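Local coordinates for protein transcriptional regulator, putative (PDB 2R5F) that is a putative SorC-family transcriptional regulator whose sugar-binding domain probably senses a carbohydrate effector to control DNA binding, at residues S54-W66 with Q84-V96. Sequence-based numbering, arbitrary orientation.
Sequences SLSAQDHIGISSW and QSAQEVVQLLGGV
I61 and V90 bond through their backbones where strands 60-63 and 88-91 run side by side, a parallel pair joined by a crossover containing helix 68-75, as in Rossmann-like α/β domains. I61 N reaches E88 O, V90 N reaches I61 O, and I63 N meets V90 O. I61 and I63 lie with V89 on the face packed by helix 101-115; H60, E88 and V90 face helix 138-149. Q87 CB sits over the centre of the H60 ring, 3.6 Å from the centroid, a CH-pi contact. Q87 CG lies 3.4 Å from both A57 O and Q58 O, CD is 3.5 Å from A57 O, and the bend at chi2 (-57°) turns the amide back toward the 56-59 beta turn, where NE2 donates to A57 O at 2.7 Å. At the edge of the same ring, H60 ND1 gives a very short, nearly straight bond to E88 OE2 (2.5 Å, 171°), the carboxylate plane turned 58° from the ring; R149 forms a salt bridge to that oxygen. At the far end L93 CG touches W66 CD1 at 3.6 Å, and L93 O, near the indole plane, accepts from Q91 NE2, while L122 N holds Q91 OE1.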
loop_
_atom_site.group_PDB
_atom_site.type_symbol
_atom_site.label_atom_id
_atom_site.label_comp_id
_atom_site.label_asym_id
_atom_site.label_seq_id
_atom_site.Cartn_x
_atom_site.Cartn_y
_atom_site.Cartn_z
ATOM N N SER A 54 1.779 13.215 -8.346
ATOM C CA SER A 54 0.418 12.718 -8.569
ATOM C C SER A 54 -0.481 12.920 -7.375
ATOM O O SER A 54 -1.634 12.530 -7.415
ATOM C CB SER A 54 0.423 11.230 -8.957
ATOM O OG SER A 54 1.251 11.013 -10.096
ATOM N N LEU A 55 0.037 13.525 -6.312
ATOM C CA LEU A 55 -0.798 13.836 -5.149
ATOM C C LEU A 55 -1.473 15.192 -5.249
ATOM O O LEU A 55 -0.871 16.194 -5.679
ATOM C CB LEU A 55 0.004 13.728 -3.834
ATOM C CG LEU A 55 -0.695 13.834 -2.468
ATOM C CD1 LEU A 55 -1.786 12.743 -2.269
ATOM C CD2 LEU A 55 0.368 13.794 -1.366
ATOM N N SER A 56 -2.738 15.205 -4.841
ATOM C CA SER A 56 -3.563 16.406 -4.795
ATOM C C SER A 56 -3.747 16.838 -3.327
ATOM O O SER A 56 -3.724 15.996 -2.426
ATOM C CB SER A 56 -4.922 16.109 -5.419
ATOM O OG SER A 56 -5.879 17.090 -5.043
ATOM N N ALA A 57 -3.952 18.135 -3.103
ATOM C CA ALA A 57 -4.147 18.671 -1.754
ATOM C C ALA A 57 -5.502 18.256 -1.185
ATOM O O ALA A 57 -5.713 18.304 0.032
ATOM C CB ALA A 57 -3.995 20.185 -1.741
ATOM N N GLN A 58 -6.400 17.833 -2.075
ATOM C CA GLN A 58 -7.736 17.363 -1.721
ATOM C C GLN A 58 -7.773 15.879 -1.328
ATOM O O GLN A 58 -8.774 15.409 -0.776
ATOM C CB GLN A 58 -8.701 17.620 -2.877
ATOM C CG GLN A 58 -9.690 18.756 -2.649
ATOM C CD GLN A 58 -9.032 20.045 -2.163
ATOM O OE1 GLN A 58 -8.317 20.721 -2.912
ATOM N NE2 GLN A 58 -9.288 20.397 -0.907
ATOM N N ASP A 59 -6.684 15.160 -1.585
ATOM C CA ASP A 59 -6.613 13.709 -1.312
ATOM C C ASP A 59 -6.608 13.408 0.190
ATOM O O ASP A 59 -5.941 14.090 0.969
ATOM C CB ASP A 59 -5.364 13.094 -1.953
ATOM C CG ASP A 59 -5.581 12.612 -3.399
ATOM O OD1 ASP A 59 -6.704 12.230 -3.802
ATOM O OD2 ASP A 59 -4.585 12.584 -4.144
ATOM N N HIS A 60 -7.376 12.394 0.579
ATOM C CA HIS A 60 -7.401 11.876 1.932
ATOM C C HIS A 60 -6.721 10.523 1.844
ATOM O O HIS A 60 -7.285 9.592 1.266
ATOM C CB HIS A 60 -8.852 11.676 2.383
ATOM C CG HIS A 60 -9.657 12.942 2.441
ATOM N ND1 HIS A 60 -10.173 13.441 3.615
ATOM C CD2 HIS A 60 -10.032 13.805 1.467
ATOM C CE1 HIS A 60 -10.833 14.555 3.363
ATOM N NE2 HIS A 60 -10.766 14.797 2.066
ATOM N N ILE A 61 -5.525 10.425 2.416
ATOM C CA ILE A 61 -4.656 9.286 2.242
ATOM C C ILE A 61 -4.820 8.247 3.349
ATOM O O ILE A 61 -4.900 8.607 4.511
ATOM C CB ILE A 61 -3.189 9.739 2.222
ATOM C CG1 ILE A 61 -2.946 10.654 1.018
ATOM C CG2 ILE A 61 -2.239 8.505 2.263
ATOM C CD1 ILE A 61 -1.663 11.404 1.084
ATOM N N GLY A 62 -4.899 6.966 2.985
ATOM C CA GLY A 62 -4.851 5.889 3.984
ATOM C C GLY A 62 -3.585 5.130 3.678
ATOM O O GLY A 62 -3.256 4.971 2.518
ATOM N N ILE A 63 -2.840 4.696 4.695
ATOM C CA ILE A 63 -1.659 3.867 4.437
ATOM C C ILE A 63 -1.655 2.596 5.298
ATOM O O ILE A 63 -2.061 2.603 6.470
ATOM C CB ILE A 63 -0.278 4.603 4.588
ATOM C CG1 ILE A 63 0.027 4.985 6.051
ATOM C CG2 ILE A 63 -0.140 5.790 3.639
ATOM C CD1 ILE A 63 1.568 5.182 6.335
ATOM N N SER A 64 -1.171 1.520 4.692
ATOM C CA SER A 64 -0.891 0.262 5.393
ATOM C C SER A 64 0.392 0.413 6.222
ATOM O O SER A 64 1.496 0.106 5.745
ATOM C CB SER A 64 -0.702 -0.847 4.353
ATOM O OG SER A 64 -0.746 -2.100 5.003
ATOM N N SER A 65 0.278 0.889 7.457
ATOM C CA SER A 65 1.485 1.368 8.128
ATOM C C SER A 65 2.495 0.276 8.538
ATOM O O SER A 65 3.648 0.586 8.802
ATOM C CB SER A 65 1.147 2.298 9.296
ATOM O OG SER A 65 -0.152 2.014 9.771
ATOM N N TRP A 66 2.075 -0.988 8.553
ATOM C CA TRP A 66 3.007 -2.095 8.858
ATOM C C TRP A 66 3.967 -2.479 7.710
ATOM O O TRP A 66 4.864 -3.307 7.889
ATOM C CB TRP A 66 2.248 -3.326 9.357
ATOM C CG TRP A 66 1.583 -3.126 10.704
ATOM C CD1 TRP A 66 0.518 -2.325 10.965
ATOM C CD2 TRP A 66 1.937 -3.741 11.960
ATOM N NE1 TRP A 66 0.181 -2.388 12.289
ATOM C CE2 TRP A 66 1.027 -3.256 12.928
ATOM C CE3 TRP A 66 2.933 -4.644 12.359
ATOM C CZ2 TRP A 66 1.076 -3.646 14.276
ATOM C CZ3 TRP A 66 2.978 -5.047 13.709
ATOM C CH2 TRP A 66 2.057 -4.540 14.649
ATOM N N GLN A 84 0.328 22.742 2.844
ATOM C CA GLN A 84 -0.462 21.498 2.948
ATOM C C GLN A 84 -0.544 20.698 1.623
ATOM O O GLN A 84 -0.965 21.216 0.585
ATOM C CB GLN A 84 -1.850 21.790 3.531
ATOM C CG GLN A 84 -2.583 20.559 4.057
ATOM C CD GLN A 84 -3.799 20.901 4.906
ATOM O OE1 GLN A 84 -4.142 22.071 5.070
ATOM N NE2 GLN A 84 -4.453 19.882 5.460
ATOM N N SER A 85 -0.112 19.442 1.667
ATOM C CA SER A 85 -0.062 18.603 0.465
ATOM C C SER A 85 -1.135 17.513 0.435
ATOM O O SER A 85 -1.220 16.755 -0.528
ATOM C CB SER A 85 1.328 17.984 0.328
ATOM O OG SER A 85 2.335 18.959 0.586
ATOM N N ALA A 86 -1.931 17.418 1.497
ATOM C CA ALA A 86 -3.041 16.480 1.563
ATOM C C ALA A 86 -3.994 16.894 2.650
ATOM O O ALA A 86 -3.622 17.656 3.530
ATOM C CB ALA A 86 -2.540 15.026 1.803
ATOM N N GLN A 87 -5.222 16.377 2.603
ATOM C CA GLN A 87 -6.204 16.572 3.690
ATOM C C GLN A 87 -5.916 15.800 4.996
ATOM O O GLN A 87 -6.065 16.355 6.074
ATOM C CB GLN A 87 -7.627 16.248 3.204
ATOM C CG GLN A 87 -8.143 17.161 2.108
ATOM C CD GLN A 87 -8.103 18.606 2.540
ATOM O OE1 GLN A 87 -8.978 19.067 3.266
ATOM N NE2 GLN A 87 -7.068 19.320 2.126
ATOM N N GLU A 88 -5.506 14.537 4.911
ATOM C CA GLU A 88 -5.186 13.741 6.111
ATOM C C GLU A 88 -4.448 12.451 5.722
ATOM O O GLU A 88 -4.450 12.063 4.556
ATOM C CB GLU A 88 -6.474 13.382 6.864
ATOM C CG GLU A 88 -7.493 12.660 5.956
ATOM C CD GLU A 88 -8.837 12.382 6.598
ATOM O OE1 GLU A 88 -8.869 11.875 7.736
ATOM O OE2 GLU A 88 -9.872 12.614 5.936
ATOM N N VAL A 89 -3.811 11.816 6.706
ATOM C CA VAL A 89 -3.188 10.517 6.560
ATOM C C VAL A 89 -3.819 9.647 7.650
ATOM O O VAL A 89 -3.748 9.982 8.832
ATOM C CB VAL A 89 -1.657 10.599 6.741
ATOM C CG1 VAL A 89 -1.006 9.195 6.695
ATOM C CG2 VAL A 89 -1.070 11.522 5.660
ATOM N N VAL A 90 -4.479 8.570 7.230
ATOM C CA VAL A 90 -5.170 7.654 8.146
ATOM C C VAL A 90 -4.393 6.341 8.197
ATOM O O VAL A 90 -3.984 5.792 7.158
ATOM C CB VAL A 90 -6.657 7.441 7.706
ATOM C CG1 VAL A 90 -7.437 6.512 8.681
ATOM C CG2 VAL A 90 -7.341 8.801 7.550
ATOM N N GLN A 91 -4.140 5.868 9.407
ATOM C CA GLN A 91 -3.553 4.558 9.611
ATOM C C GLN A 91 -4.604 3.506 9.285
ATOM O O GLN A 91 -5.673 3.509 9.897
ATOM C CB GLN A 91 -3.135 4.424 11.064
ATOM C CG GLN A 91 -2.639 3.049 11.406
ATOM C CD GLN A 91 -1.820 3.066 12.661
ATOM O OE1 GLN A 91 -1.726 4.090 13.318
ATOM N NE2 GLN A 91 -1.242 1.931 13.013
ATOM N N LEU A 92 -4.311 2.602 8.345
ATOM C CA LEU A 92 -5.338 1.649 7.871
ATOM C C LEU A 92 -5.289 0.272 8.502
ATOM O O LEU A 92 -6.114 -0.572 8.157
ATOM C CB LEU A 92 -5.275 1.466 6.360
ATOM C CG LEU A 92 -5.575 2.622 5.406
ATOM C CD1 LEU A 92 -5.388 2.103 4.000
ATOM C CD2 LEU A 92 -6.948 3.213 5.582
ATOM N N LEU A 93 -4.312 0.035 9.374
ATOM C CA LEU A 93 -4.143 -1.245 10.075
ATOM C C LEU A 93 -3.404 -0.986 11.379
ATOM O O LEU A 93 -2.381 -0.292 11.392
ATOM C CB LEU A 93 -3.347 -2.264 9.235
ATOM C CG LEU A 93 -2.731 -3.493 9.958
ATOM C CD1 LEU A 93 -3.733 -4.260 10.772
ATOM C CD2 LEU A 93 -2.055 -4.451 8.978
ATOM N N GLY A 94 -3.919 -1.549 12.463
ATOM C CA GLY A 94 -3.294 -1.429 13.771
ATOM C C GLY A 94 -3.497 -2.700 14.575
ATOM O O GLY A 94 -4.527 -3.367 14.453
ATOM N N GLY A 95 -2.507 -3.029 15.400
ATOM C CA GLY A 95 -2.537 -4.216 16.240
ATOM C C GLY A 95 -1.838 -3.914 17.544
ATOM O O GLY A 95 -1.809 -2.763 17.978
ATOM N N VAL A 96 -1.267 -4.947 18.167
ATOM C CA VAL A 96 -0.623 -4.813 19.478
ATOM C C VAL A 96 0.850 -5.256 19.395
ATOM O O VAL A 96 1.134 -6.323 18.762
ATOM C CB VAL A 96 -1.391 -5.624 20.582
ATOM C CG1 VAL A 96 -0.713 -5.490 21.958
ATOM C CG2 VAL A 96 -2.853 -5.175 20.675
#